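Local structure of putative acetyltransferase (Clostridium difficile, 3DSB) at residues A21-Y25 and M38-T42; E52-H58 and Q69-Y74; Y57-T61 and Y104-I109; D64-A68 and V92-Y96. The protein probably transfers an acyl group, most likely acetyl from acetyl-CoA as in other members of the GNAT family, to a substrate that is not known. All coordinates share one frame; numbering follows the deposited sequence.

Interaction 1: residues A21-Y25 and M38-T42; sequences AKFNY and MDVLT
Leu41, Met38 (a selenomethionine) and Thr42 on one helix meet Ala21, Asn24 and Tyr25 on another. The axes of segments 21-25 and 38-42 pass 10.1 Å apart at 124°, nearer antiparallel than parallel.

Most of the contact is apolar. Leu41 makes the shortest approach: its CG stands anti to the backbone N (chi1 170°), which carries the two methyls across to the facing helix. CD2 comes within 3.3 Å of Ala21 O and also touches Tyr25 CB, while CD1 lies 4.0 Å from Asn24 CB. The single methyl of Ala21 keeps the backbones close, its CA only 5.8 Å from Thr42 CA.

A Met-aromatic contact forms the second kind. The Met38 chain bends at chi2 and chi3 and crosses Tyr25 at about a right angle. Its selenium, standing in for sulfur, sits 3.8 Å from Tyr25 CD1 and approaches the ring obliquely; the flexible methionine chain suits this exposed border.

Hydrogen bonding between the segments is absent. Thr42 OG1 bonds one turn back within its own helix to Met38 O at 2.8 Å. That oxygen also accepts from Thr42 N, the two donors on opposite faces of its plane.

The pair joins helices 17-32 and 38-50. Asn24 continues beyond it, giving ND2 to Ile20 O and to Gln69 of strand 65-77, and accepting at OD1 from Trp79 of the second subunit, which also packs on Leu41.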
loop_
_atom_site.group_PDB
_atom_site.type_symbol
_atom_site.label_atom_id
_atom_site.label_comp_id
_atom_site.label_asym_id
_atom_site.label_seq_id
_atom_site.Cartn_x
_atom_site.Cartn_y
_atom_site.Cartn_z
ATOM N N ALA A 21 17.280 -8.770 -8.251
ATOM C CA ALA A 21 16.642 -10.036 -7.918
ATOM C C ALA A 21 17.562 -10.799 -6.917
ATOM O O ALA A 21 17.080 -11.291 -5.885
ATOM C CB ALA A 21 16.340 -10.862 -9.185
ATOM N N LYS A 22 18.881 -10.854 -7.169
ATOM C CA LYS A 22 19.758 -11.542 -6.237
ATOM C C LYS A 22 19.691 -10.884 -4.840
ATOM O O LYS A 22 19.629 -11.568 -3.820
ATOM C CB LYS A 22 21.201 -11.535 -6.784
ATOM C CG LYS A 22 22.259 -12.019 -5.817
ATOM C CD LYS A 22 23.641 -11.930 -6.448
ATOM C CE LYS A 22 24.097 -10.486 -6.515
ATOM N NZ LYS A 22 25.559 -10.447 -6.877
ATOM N N PHE A 23 19.703 -9.551 -4.799
ATOM C CA PHE A 23 19.658 -8.857 -3.514
ATOM C C PHE A 23 18.367 -9.187 -2.758
ATOM O O PHE A 23 18.361 -9.382 -1.526
ATOM C CB PHE A 23 19.696 -7.344 -3.715
ATOM C CG PHE A 23 21.059 -6.775 -4.028
ATOM C CD1 PHE A 23 22.195 -7.569 -4.075
ATOM C CD2 PHE A 23 21.176 -5.398 -4.228
ATOM C CE1 PHE A 23 23.469 -6.995 -4.333
ATOM C CE2 PHE A 23 22.427 -4.816 -4.520
ATOM C CZ PHE A 23 23.554 -5.618 -4.558
ATOM N N ASN A 24 17.258 -9.280 -3.495
ATOM C CA ASN A 24 15.994 -9.585 -2.834
ATOM C C ASN A 24 15.910 -11.019 -2.328
ATOM O O ASN A 24 15.384 -11.251 -1.221
ATOM C CB ASN A 24 14.841 -9.223 -3.754
ATOM C CG ASN A 24 14.462 -7.778 -3.593
ATOM O OD1 ASN A 24 13.728 -7.426 -2.650
ATOM N ND2 ASN A 24 15.027 -6.913 -4.436
ATOM N N TYR A 25 16.464 -11.953 -3.107
ATOM C CA TYR A 25 16.592 -13.335 -2.665
ATOM C C TYR A 25 17.408 -13.336 -1.374
ATOM O O TYR A 25 17.002 -13.972 -0.355
ATOM C CB TYR A 25 17.252 -14.209 -3.733
ATOM C CG TYR A 25 17.408 -15.634 -3.291
ATOM C CD1 TYR A 25 16.396 -16.562 -3.532
ATOM C CD2 TYR A 25 18.538 -16.043 -2.617
ATOM C CE1 TYR A 25 16.513 -17.869 -3.118
ATOM C CE2 TYR A 25 18.668 -17.360 -2.178
ATOM C CZ TYR A 25 17.654 -18.263 -2.432
ATOM O OH TYR A 25 17.770 -19.583 -2.010
HETATM N N MSE A 38 12.847 -18.093 -7.595
HETATM C CA MSE A 38 13.523 -17.138 -8.457
HETATM C C MSE A 38 12.793 -16.850 -9.739
HETATM O O MSE A 38 12.946 -15.765 -10.283
HETATM C CB MSE A 38 14.957 -17.580 -8.788
HETATM C CG MSE A 38 15.939 -17.498 -7.622
HETATM SE SE MSE A 38 16.363 -15.635 -7.190
HETATM C CE MSE A 38 17.139 -15.061 -8.884
ATOM N N ASP A 39 12.003 -17.805 -10.232
ATOM C CA ASP A 39 11.219 -17.526 -11.434
ATOM C C ASP A 39 10.217 -16.408 -11.111
ATOM O O ASP A 39 10.094 -15.430 -11.851
ATOM C CB ASP A 39 10.482 -18.797 -11.909
ATOM C CG ASP A 39 9.753 -18.578 -13.202
ATOM O OD1 ASP A 39 10.405 -18.217 -14.180
ATOM O OD2 ASP A 39 8.505 -18.700 -13.209
ATOM N N VAL A 40 9.506 -16.575 -9.999
ATOM C CA VAL A 40 8.493 -15.603 -9.607
ATOM C C VAL A 40 9.104 -14.242 -9.270
ATOM O O VAL A 40 8.618 -13.193 -9.732
ATOM C CB VAL A 40 7.687 -16.134 -8.395
ATOM C CG1 VAL A 40 6.731 -15.095 -7.867
ATOM C CG2 VAL A 40 6.960 -17.433 -8.774
ATOM N N LEU A 41 10.189 -14.265 -8.495
ATOM C CA LEU A 41 10.842 -13.027 -8.081
ATOM C C LEU A 41 11.378 -12.269 -9.301
ATOM O O LEU A 41 11.245 -11.048 -9.396
ATOM C CB LEU A 41 11.977 -13.347 -7.103
ATOM C CG LEU A 41 12.915 -12.190 -6.753
ATOM C CD1 LEU A 41 12.129 -11.069 -6.024
ATOM C CD2 LEU A 41 14.054 -12.714 -5.866
ATOM N N THR A 42 12.017 -12.992 -10.228
ATOM C CA THR A 42 12.565 -12.323 -11.422
ATOM C C THR A 42 11.462 -11.602 -12.185
ATOM O O THR A 42 11.618 -10.454 -12.589
ATOM C CB THR A 42 13.341 -13.327 -12.278
ATOM O OG1 THR A 42 14.466 -13.790 -11.497
ATOM C CG2 THR A 42 13.819 -12.617 -13.579
#

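Interaction 2: residues E52-H58 and Q69-Y74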
loop_
_atom_site.group_PDB
_atom_site.type_symbol
_atom_site.label_atom_id
_atom_site.label_comp_id
_atom_site.label_asym_id
_atom_site.label_seq_id
_atom_site.Cartn_x
_atom_site.Cartn_y
_atom_site.Cartn_z
ATOM N N GLU A 52 6.819 2.351 -13.652
ATOM C CA GLU A 52 7.064 3.340 -12.606
ATOM C C GLU A 52 5.814 3.622 -11.751
ATOM O O GLU A 52 5.904 4.151 -10.628
ATOM C CB GLU A 52 7.561 4.634 -13.278
ATOM C CG GLU A 52 6.682 5.105 -14.497
ATOM C CD GLU A 52 6.567 4.098 -15.719
ATOM O OE1 GLU A 52 7.583 3.475 -16.207
ATOM O OE2 GLU A 52 5.407 3.952 -16.210
ATOM N N ARG A 53 4.640 3.291 -12.290
ATOM C CA ARG A 53 3.417 3.459 -11.546
ATOM C C ARG A 53 3.271 2.423 -10.444
ATOM O O ARG A 53 2.517 2.651 -9.488
ATOM C CB ARG A 53 2.206 3.435 -12.485
ATOM C CG ARG A 53 2.265 4.539 -13.534
ATOM C CD ARG A 53 1.203 4.313 -14.600
ATOM N NE ARG A 53 1.533 3.207 -15.504
ATOM C CZ ARG A 53 0.721 2.766 -16.471
ATOM N NH1 ARG A 53 -0.483 3.306 -16.646
ATOM N NH2 ARG A 53 1.101 1.767 -17.257
ATOM N N LYS A 54 3.991 1.294 -10.543
ATOM C CA LYS A 54 3.949 0.267 -9.483
ATOM C C LYS A 54 4.841 0.608 -8.273
ATOM O O LYS A 54 4.688 -0.017 -7.227
ATOM C CB LYS A 54 4.356 -1.097 -10.020
ATOM C CG LYS A 54 3.364 -1.787 -11.026
ATOM C CD LYS A 54 3.847 -3.160 -11.477
ATOM C CE LYS A 54 2.832 -3.963 -12.354
ATOM N NZ LYS A 54 2.622 -3.290 -13.689
ATOM N N GLY A 55 5.747 1.586 -8.393
ATOM C CA GLY A 55 6.780 1.792 -7.367
ATOM C C GLY A 55 8.119 2.030 -8.037
ATOM O O GLY A 55 8.221 2.091 -9.281
ATOM N N LYS A 56 9.151 2.178 -7.224
ATOM C CA LYS A 56 10.493 2.470 -7.732
ATOM C C LYS A 56 11.576 1.778 -6.916
ATOM O O LYS A 56 11.497 1.742 -5.671
ATOM C CB LYS A 56 10.778 3.979 -7.671
ATOM C CG LYS A 56 9.814 4.886 -8.373
ATOM C CD LYS A 56 9.989 4.932 -9.869
ATOM C CE LYS A 56 9.132 6.088 -10.404
ATOM N NZ LYS A 56 7.727 6.094 -9.768
ATOM N N TYR A 57 12.591 1.239 -7.607
ATOM C CA TYR A 57 13.864 0.896 -6.995
ATOM C C TYR A 57 14.830 2.032 -7.186
ATOM O O TYR A 57 14.898 2.640 -8.275
ATOM C CB TYR A 57 14.496 -0.324 -7.652
ATOM C CG TYR A 57 13.716 -1.597 -7.554
ATOM C CD1 TYR A 57 13.780 -2.380 -6.421
ATOM C CD2 TYR A 57 13.047 -2.098 -8.675
ATOM C CE1 TYR A 57 13.090 -3.621 -6.370
ATOM C CE2 TYR A 57 12.361 -3.285 -8.639
ATOM C CZ TYR A 57 12.397 -4.061 -7.481
ATOM O OH TYR A 57 11.693 -5.243 -7.492
ATOM N N HIS A 58 15.622 2.280 -6.142
ATOM C CA HIS A 58 16.834 3.087 -6.261
ATOM C C HIS A 58 17.989 2.190 -5.848
ATOM O O HIS A 58 17.856 1.352 -4.930
ATOM C CB HIS A 58 16.800 4.334 -5.363
ATOM C CG HIS A 58 15.818 5.368 -5.810
ATOM N ND1 HIS A 58 14.464 5.257 -5.563
ATOM C CD2 HIS A 58 15.975 6.503 -6.541
ATOM C CE1 HIS A 58 13.835 6.295 -6.094
ATOM N NE2 HIS A 58 14.724 7.062 -6.699
ATOM N N GLN A 69 20.183 -1.622 -2.589
ATOM C CA GLN A 69 18.895 -1.190 -3.199
ATOM C C GLN A 69 17.891 -0.840 -2.141
ATOM O O GLN A 69 17.936 -1.373 -1.020
ATOM C CB GLN A 69 18.303 -2.278 -4.090
ATOM C CG GLN A 69 17.895 -3.555 -3.348
ATOM C CD GLN A 69 16.357 -3.639 -3.139
ATOM O OE1 GLN A 69 15.603 -3.947 -4.074
ATOM N NE2 GLN A 69 15.909 -3.410 -1.910
ATOM N N ILE A 70 16.964 0.030 -2.536
ATOM C CA ILE A 70 15.786 0.304 -1.681
ATOM C C ILE A 70 14.584 0.408 -2.616
ATOM O O ILE A 70 14.704 0.939 -3.738
ATOM C CB ILE A 70 15.985 1.624 -0.853
ATOM C CG1 ILE A 70 14.862 1.822 0.158
ATOM C CG2 ILE A 70 16.232 2.836 -1.734
ATOM C CD1 ILE A 70 15.212 2.815 1.324
HETATM N N MSE A 71 13.438 -0.126 -2.184
HETATM C CA MSE A 71 12.230 -0.177 -3.010
HETATM C C MSE A 71 11.055 0.401 -2.262
HETATM O O MSE A 71 10.925 0.161 -1.051
HETATM C CB MSE A 71 11.881 -1.609 -3.420
HETATM C CG MSE A 71 10.857 -1.670 -4.525
HETATM SE SE MSE A 71 8.988 -1.709 -3.905
HETATM C CE MSE A 71 8.747 -3.645 -3.847
ATOM N N TYR A 72 10.251 1.210 -2.941
ATOM C CA TYR A 72 8.981 1.674 -2.356
ATOM C C TYR A 72 7.844 1.580 -3.335
ATOM O O TYR A 72 8.047 1.631 -4.560
ATOM C CB TYR A 72 9.062 3.100 -1.813
ATOM C CG TYR A 72 9.451 4.155 -2.807
ATOM C CD1 TYR A 72 8.520 4.711 -3.690
ATOM C CD2 TYR A 72 10.767 4.621 -2.876
ATOM C CE1 TYR A 72 8.885 5.708 -4.615
ATOM C CE2 TYR A 72 11.132 5.612 -3.749
ATOM C CZ TYR A 72 10.209 6.154 -4.628
ATOM O OH TYR A 72 10.587 7.155 -5.483
ATOM N N THR A 73 6.643 1.459 -2.770
ATOM C CA THR A 73 5.420 1.549 -3.557
ATOM C C THR A 73 4.613 2.752 -3.054
ATOM O O THR A 73 4.990 3.398 -2.077
ATOM C CB THR A 73 4.564 0.285 -3.392
ATOM O OG1 THR A 73 4.251 0.106 -2.025
ATOM C CG2 THR A 73 5.262 -0.980 -3.883
ATOM N N TYR A 74 3.462 3.003 -3.696
ATOM C CA TYR A 74 2.619 4.152 -3.297
ATOM C C TYR A 74 1.278 3.701 -2.778
ATOM O O TYR A 74 0.746 2.689 -3.243
ATOM C CB TYR A 74 2.272 5.016 -4.502
ATOM C CG TYR A 74 3.483 5.430 -5.264
ATOM C CD1 TYR A 74 4.248 6.474 -4.814
ATOM C CD2 TYR A 74 3.869 4.755 -6.449
ATOM C CE1 TYR A 74 5.407 6.898 -5.533
ATOM C CE2 TYR A 74 5.028 5.148 -7.153
ATOM C CZ TYR A 74 5.784 6.232 -6.687
ATOM O OH TYR A 74 6.910 6.644 -7.371
HETATM O O HOH W 1 13.270 3.299 -4.031
#
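Lys56 and His58 pair with Tyr72 and Ile70 through four antiparallel backbone hydrogen bonds, with Tyr57 and Met71 forming the non-hydrogen-bonded pair between them. On the face carrying Lys56, His58, Ile70 and Tyr72, the CB of Lys56 makes an off-centre CH-pi contact with the Tyr72 ring, 4.2 Å from its centroid. The His58 and Tyr72 rings lie rim to rim, planes 25° apart, the Tyr72 OH at the imidazole edge and 3.4 Å from His58 CE1. A water in the imidazole plane bonds to His58 ND1 and donates to Lys56 O and Ile70 O, tying the ring to both strands.

This is the beta hairpin of strands 56-62 and 65-77 in the central sheet of the GNAT fold. Gly55 leads into it; with no side chain, it lets its CA approach Tyr72 O to 3.1 Å at a phi of 136°, a backbone shape rare for residues with side chains.

A long, flexible lysine can reach two oxygens: Lys56 bends at chi2 and chi4, bringing NZ to the edge of the Tyr74 ring, where it donates to Tyr74 OH at 2.6 Å and to Glu52 O at 2.8 Å.

On the other face Tyr57 CE1 packs 3.5 Å from CG of Met71, a selenomethionine whose slender chain suits the broad ring. Helix 38-50 supplies Leu48 against both side chains, and the Tyr57 hydroxyl bonds to Asp78 of the second subunit.

Interaction 3: residues Y57-T61 and Y104-I109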
loop_
_atom_site.group_PDB
_atom_site.type_symbol
_atom_site.label_atom_id
_atom_site.label_comp_id
_atom_site.label_asym_id
_atom_site.label_seq_id
_atom_site.Cartn_x
_atom_site.Cartn_y
_atom_site.Cartn_z
ATOM N N TYR A 57 12.591 1.239 -7.607
ATOM C CA TYR A 57 13.864 0.896 -6.995
ATOM C C TYR A 57 14.830 2.032 -7.186
ATOM O O TYR A 57 14.898 2.640 -8.275
ATOM C CB TYR A 57 14.496 -0.324 -7.652
ATOM C CG TYR A 57 13.716 -1.597 -7.554
ATOM C CD1 TYR A 57 13.780 -2.380 -6.421
ATOM C CD2 TYR A 57 13.047 -2.098 -8.675
ATOM C CE1 TYR A 57 13.090 -3.621 -6.370
ATOM C CE2 TYR A 57 12.361 -3.285 -8.639
ATOM C CZ TYR A 57 12.397 -4.061 -7.481
ATOM O OH TYR A 57 11.693 -5.243 -7.492
ATOM N N HIS A 58 15.622 2.280 -6.142
ATOM C CA HIS A 58 16.834 3.087 -6.261
ATOM C C HIS A 58 17.989 2.190 -5.848
ATOM O O HIS A 58 17.856 1.352 -4.930
ATOM C CB HIS A 58 16.800 4.334 -5.363
ATOM C CG HIS A 58 15.818 5.368 -5.810
ATOM N ND1 HIS A 58 14.464 5.257 -5.563
ATOM C CD2 HIS A 58 15.975 6.503 -6.541
ATOM C CE1 HIS A 58 13.835 6.295 -6.094
ATOM N NE2 HIS A 58 14.724 7.062 -6.699
ATOM N N VAL A 59 19.135 2.392 -6.490
ATOM C CA VAL A 59 20.318 1.623 -6.183
ATOM C C VAL A 59 21.462 2.578 -5.838
ATOM O O VAL A 59 21.539 3.723 -6.339
ATOM C CB VAL A 59 20.733 0.729 -7.388
ATOM C CG1 VAL A 59 19.735 -0.405 -7.561
ATOM C CG2 VAL A 59 20.865 1.547 -8.718
ATOM N N TYR A 60 22.299 2.071 -4.936
ATOM C CA TYR A 60 23.543 2.750 -4.529
ATOM C C TYR A 60 24.680 2.130 -5.337
ATOM O O TYR A 60 24.827 0.921 -5.365
ATOM C CB TYR A 60 23.737 2.543 -3.038
ATOM C CG TYR A 60 24.830 3.355 -2.384
ATOM C CD1 TYR A 60 24.518 4.469 -1.602
ATOM C CD2 TYR A 60 26.163 2.965 -2.495
ATOM C CE1 TYR A 60 25.528 5.220 -0.971
ATOM C CE2 TYR A 60 27.152 3.672 -1.863
ATOM C CZ TYR A 60 26.835 4.779 -1.096
ATOM O OH TYR A 60 27.851 5.466 -0.479
ATOM N N THR A 61 25.421 2.970 -6.075
ATOM C CA THR A 61 26.485 2.436 -6.937
ATOM C C THR A 61 27.835 3.033 -6.587
ATOM O O THR A 61 27.935 4.199 -6.157
ATOM C CB THR A 61 26.188 2.684 -8.457
ATOM O OG1 THR A 61 26.258 4.083 -8.751
ATOM C CG2 THR A 61 24.785 2.159 -8.827
ATOM N N TYR A 104 22.145 6.019 4.239
ATOM C CA TYR A 104 22.164 6.894 3.058
ATOM C C TYR A 104 20.903 6.655 2.220
ATOM O O TYR A 104 20.270 7.615 1.718
ATOM C CB TYR A 104 23.393 6.661 2.169
ATOM C CG TYR A 104 24.697 7.231 2.660
ATOM C CD1 TYR A 104 24.801 8.567 3.020
ATOM C CD2 TYR A 104 25.816 6.412 2.757
ATOM C CE1 TYR A 104 26.029 9.081 3.483
ATOM C CE2 TYR A 104 27.045 6.905 3.209
ATOM C CZ TYR A 104 27.131 8.231 3.579
ATOM O OH TYR A 104 28.358 8.708 4.042
ATOM N N LEU A 105 20.555 5.384 2.025
ATOM C CA LEU A 105 19.359 5.066 1.216
ATOM C C LEU A 105 18.099 5.522 1.913
ATOM O O LEU A 105 17.232 6.138 1.311
ATOM C CB LEU A 105 19.294 3.558 0.934
ATOM C CG LEU A 105 20.343 3.058 -0.061
ATOM C CD1 LEU A 105 20.278 1.560 -0.109
ATOM C CD2 LEU A 105 20.101 3.684 -1.431
ATOM N N PHE A 106 17.988 5.213 3.200
ATOM C CA PHE A 106 16.765 5.558 3.920
ATOM C C PHE A 106 16.569 7.079 3.959
ATOM O O PHE A 106 15.455 7.597 3.770
ATOM C CB PHE A 106 16.874 4.975 5.324
ATOM C CG PHE A 106 15.643 4.315 5.770
ATOM C CD1 PHE A 106 15.442 2.946 5.574
ATOM C CD2 PHE A 106 14.668 5.062 6.399
ATOM C CE1 PHE A 106 14.219 2.319 5.983
ATOM C CE2 PHE A 106 13.487 4.474 6.819
ATOM C CZ PHE A 106 13.261 3.101 6.608
ATOM N N ASN A 107 17.659 7.801 4.210
ATOM C CA ASN A 107 17.581 9.259 4.257
ATOM C C ASN A 107 17.333 9.870 2.887
ATOM O O ASN A 107 16.694 10.930 2.769
ATOM C CB ASN A 107 18.811 9.829 4.967
ATOM C CG ASN A 107 18.725 9.656 6.472
ATOM O OD1 ASN A 107 17.645 9.773 7.039
ATOM N ND2 ASN A 107 19.847 9.336 7.115
ATOM N N TYR A 108 17.812 9.206 1.835
ATOM C CA TYR A 108 17.499 9.635 0.477
ATOM C C TYR A 108 15.987 9.596 0.226
ATOM O O TYR A 108 15.423 10.530 -0.332
ATOM C CB TYR A 108 18.219 8.717 -0.528
ATOM C CG TYR A 108 18.214 9.204 -1.971
ATOM C CD1 TYR A 108 19.229 10.052 -2.411
ATOM C CD2 TYR A 108 17.236 8.799 -2.889
ATOM C CE1 TYR A 108 19.283 10.518 -3.692
ATOM C CE2 TYR A 108 17.284 9.297 -4.229
ATOM C CZ TYR A 108 18.322 10.144 -4.600
ATOM O OH TYR A 108 18.431 10.660 -5.908
ATOM N N ILE A 109 15.330 8.535 0.651
ATOM C CA ILE A 109 13.883 8.431 0.469
ATOM C C ILE A 109 13.173 9.446 1.382
ATOM O O ILE A 109 12.198 10.078 0.962
ATOM C CB ILE A 109 13.400 6.983 0.695
ATOM C CG1 ILE A 109 14.152 6.011 -0.240
ATOM C CG2 ILE A 109 11.877 6.907 0.570
ATOM C CD1 ILE A 109 14.105 6.336 -1.702
#
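Tyr60 and Tyr104 pass each other obliquely, the CE1 corner of the first lying 3.9 Å from CD2 of the second. Neither ring lies flat on the other; the Tyr60 OH also lies 3.9 Å from Tyr104 CD2. Tyr60 extends from the strand with CG anti to the backbone N (chi1 -170°), which sends the ring toward the helix, where it meets Tyr104. Leu105, buried where the two backbones come nearest, with Tyr60 CA and Leu105 CA 7.5 Å apart, sets its CD2 methyl at the edge of the Tyr60 ring and 4.1 Å from Tyr60 CB. A branched aliphatic chain suits this place: its methyls pack against the strand side chain and need no polar partner.

Helix 101-115 here lies across one face of the central GNAT sheet, segment 104-109 running at 137° to segment 57-61. Alternation along the strand turns His58 and Tyr60 to the helix and Val59 away from it.

At the other end His58 meets two helix residues. Its ring and that of Tyr108 are inclined by 56°, centroids 5.6 Å apart, and the side chains cross at about a right angle, with His58 CD2 3.9 Å from Tyr108 CE2. Flat rings can tilt so and still bring carbons together. Ile109 brings its CD1 methyl to within 4.0 Å of His58 ND1, and the same residue packs on Leu85 of strand 82-92.

Interaction 4: residues D64-A68 and V92-Y96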
loop_
_atom_site.group_PDB
_atom_site.type_symbol
_atom_site.label_atom_id
_atom_site.label_comp_id
_atom_site.label_asym_id
_atom_site.label_seq_id
_atom_site.Cartn_x
_atom_site.Cartn_y
_atom_site.Cartn_z
ATOM N N ASP A 64 30.108 2.493 -10.627
ATOM C CA ASP A 64 29.103 1.813 -11.461
ATOM C C ASP A 64 28.601 0.476 -10.962
ATOM O O ASP A 64 27.646 -0.056 -11.532
ATOM C CB ASP A 64 29.557 1.676 -12.918
ATOM C CG ASP A 64 29.916 3.015 -13.545
ATOM O OD1 ASP A 64 29.226 4.031 -13.274
ATOM O OD2 ASP A 64 30.926 3.029 -14.308
ATOM N N LYS A 65 29.231 -0.071 -9.921
ATOM C CA LYS A 65 28.790 -1.346 -9.353
ATOM C C LYS A 65 27.623 -1.117 -8.406
ATOM O O LYS A 65 27.746 -0.321 -7.473
ATOM C CB LYS A 65 29.940 -1.987 -8.581
ATOM C CG LYS A 65 29.609 -3.334 -7.979
ATOM C CD LYS A 65 30.822 -3.887 -7.225
ATOM C CE LYS A 65 30.464 -5.156 -6.446
ATOM N NZ LYS A 65 29.767 -6.180 -7.281
ATOM N N VAL A 66 26.508 -1.800 -8.660
ATOM C CA VAL A 66 25.360 -1.716 -7.776
ATOM C C VAL A 66 25.666 -2.538 -6.510
ATOM O O VAL A 66 25.913 -3.742 -6.609
ATOM C CB VAL A 66 24.115 -2.271 -8.460
ATOM C CG1 VAL A 66 23.001 -2.484 -7.415
ATOM C CG2 VAL A 66 23.665 -1.345 -9.590
ATOM N N VAL A 67 25.629 -1.899 -5.332
ATOM C CA VAL A 67 25.960 -2.566 -4.081
ATOM C C VAL A 67 24.819 -2.513 -3.034
ATOM O O VAL A 67 24.946 -3.081 -1.951
ATOM C CB VAL A 67 27.252 -2.002 -3.443
ATOM C CG1 VAL A 67 28.424 -2.102 -4.426
ATOM C CG2 VAL A 67 27.072 -0.551 -3.045
ATOM N N ALA A 68 23.725 -1.799 -3.344
ATOM C CA ALA A 68 22.560 -1.776 -2.438
ATOM C C ALA A 68 21.347 -1.304 -3.162
ATOM O O ALA A 68 21.444 -0.698 -4.229
ATOM C CB ALA A 68 22.823 -0.881 -1.240
ATOM N N VAL A 92 21.815 -4.266 1.517
ATOM C CA VAL A 92 23.182 -3.824 1.253
ATOM C C VAL A 92 24.030 -5.086 1.078
ATOM O O VAL A 92 24.039 -5.961 1.959
ATOM C CB VAL A 92 23.748 -2.979 2.434
ATOM C CG1 VAL A 92 25.229 -2.521 2.123
ATOM C CG2 VAL A 92 22.877 -1.777 2.728
ATOM N N ASP A 93 24.739 -5.180 -0.042
ATOM C CA ASP A 93 25.693 -6.271 -0.290
ATOM C C ASP A 93 26.650 -6.405 0.895
ATOM O O ASP A 93 27.145 -5.399 1.423
ATOM C CB ASP A 93 26.448 -5.888 -1.580
ATOM C CG ASP A 93 27.496 -6.885 -2.016
ATOM O OD1 ASP A 93 28.316 -7.376 -1.201
ATOM O OD2 ASP A 93 27.508 -7.115 -3.241
ATOM N N LYS A 94 26.876 -7.646 1.323
ATOM C CA LYS A 94 27.672 -7.864 2.537
ATOM C C LYS A 94 29.062 -7.252 2.510
ATOM O O LYS A 94 29.595 -6.923 3.585
ATOM C CB LYS A 94 27.796 -9.356 2.861
ATOM C CG LYS A 94 26.512 -9.952 3.409
ATOM C CD LYS A 94 26.701 -11.419 3.787
ATOM C CE LYS A 94 25.451 -12.023 4.405
ATOM N NZ LYS A 94 25.588 -13.515 4.554
ATOM N N GLU A 95 29.650 -7.130 1.324
ATOM C CA GLU A 95 31.022 -6.592 1.217
ATOM C C GLU A 95 31.050 -5.063 1.383
ATOM O O GLU A 95 32.148 -4.452 1.386
ATOM C CB GLU A 95 31.586 -6.935 -0.143
ATOM C CG GLU A 95 31.803 -8.421 -0.410
ATOM C CD GLU A 95 32.466 -8.630 -1.765
ATOM O OE1 GLU A 95 33.641 -8.229 -1.915
ATOM O OE2 GLU A 95 31.818 -9.177 -2.681
ATOM N N TYR A 96 29.861 -4.446 1.515
ATOM C CA TYR A 96 29.759 -2.994 1.586
ATOM C C TYR A 96 29.038 -2.507 2.842
ATOM O O TYR A 96 28.662 -1.351 2.932
ATOM C CB TYR A 96 29.106 -2.438 0.296
ATOM C CG TYR A 96 30.000 -2.667 -0.898
ATOM C CD1 TYR A 96 30.922 -1.697 -1.287
ATOM C CD2 TYR A 96 29.971 -3.881 -1.601
ATOM C CE1 TYR A 96 31.749 -1.912 -2.377
ATOM C CE2 TYR A 96 30.809 -4.115 -2.687
ATOM C CZ TYR A 96 31.722 -3.110 -3.045
ATOM O OH TYR A 96 32.594 -3.289 -4.099
#
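Val67, which with Ala68 forms a classic beta bulge opposite Tyr60 of the adjoining strand, sets its CG1 methyl squarely over the ring of Tyr96. The contact joins the start of strand 65-77 to the end of strand 82-92 and the loop that leads to helix 101-115 in the GNAT fold.

The tight part centres on that methyl. CG1 lies 3.5 Å from the ring centroid and 10° off the normal, a CH-pi contact over the middle of the face, and the two side chains cross at about a right angle. With CG1 anti to its carbonyl carbon (chi1 -57°), Val67 points this branch straight at the ring; beta-branching suits the strand, and one of its methyls can sit over the ring. Behind it Asp93 N donates to Val67 O at 2.8 Å. Ala68 and Val92 form an antiparallel non-hydrogen-bonded pair, Ala68 CA to Val92 CA 4.3 Å, and the small Ala68 places CB 4.1 Å from Val92 CG2. Ile101 of helix 101-115 packs against Ala68, Val92 and Tyr96.

The outer side is looser. Exposed Lys65 lays its aliphatic chain obliquely past the phenol, CD 3.6 Å from Tyr96 OH, so that methylenes do the touching. Lys65 NZ stays 4.7 Å from Asp93 OD2, where opposite charges could still attract weakly. Asp93 instead shapes its own loop as an Asx turn, OD1 using its anti lone pair to accept from Glu95 N at 2.9 Å.

From the N terminus, interaction 1 closes first, folding helix 38-50 back on helix 17-32 across a short connection, and is complete before the others open. Interaction 2 then closes the hairpin of strands 56-62 and 65-77, touching interaction 1 through Asn24 and Gln69. Interaction 3 starts from the same strand, sharing Tyr57 and His58, but spans a longer loop to bring helix 101-115 onto the sheet. Interaction 4 is nested inside that loop and crosses interaction 2, their segments alternating along the chain. Backbone bonds of Tyr60 with Val67 and Ala68 join interactions 3 and 4, while Phe23 packs against interaction 4 from helix 17-32.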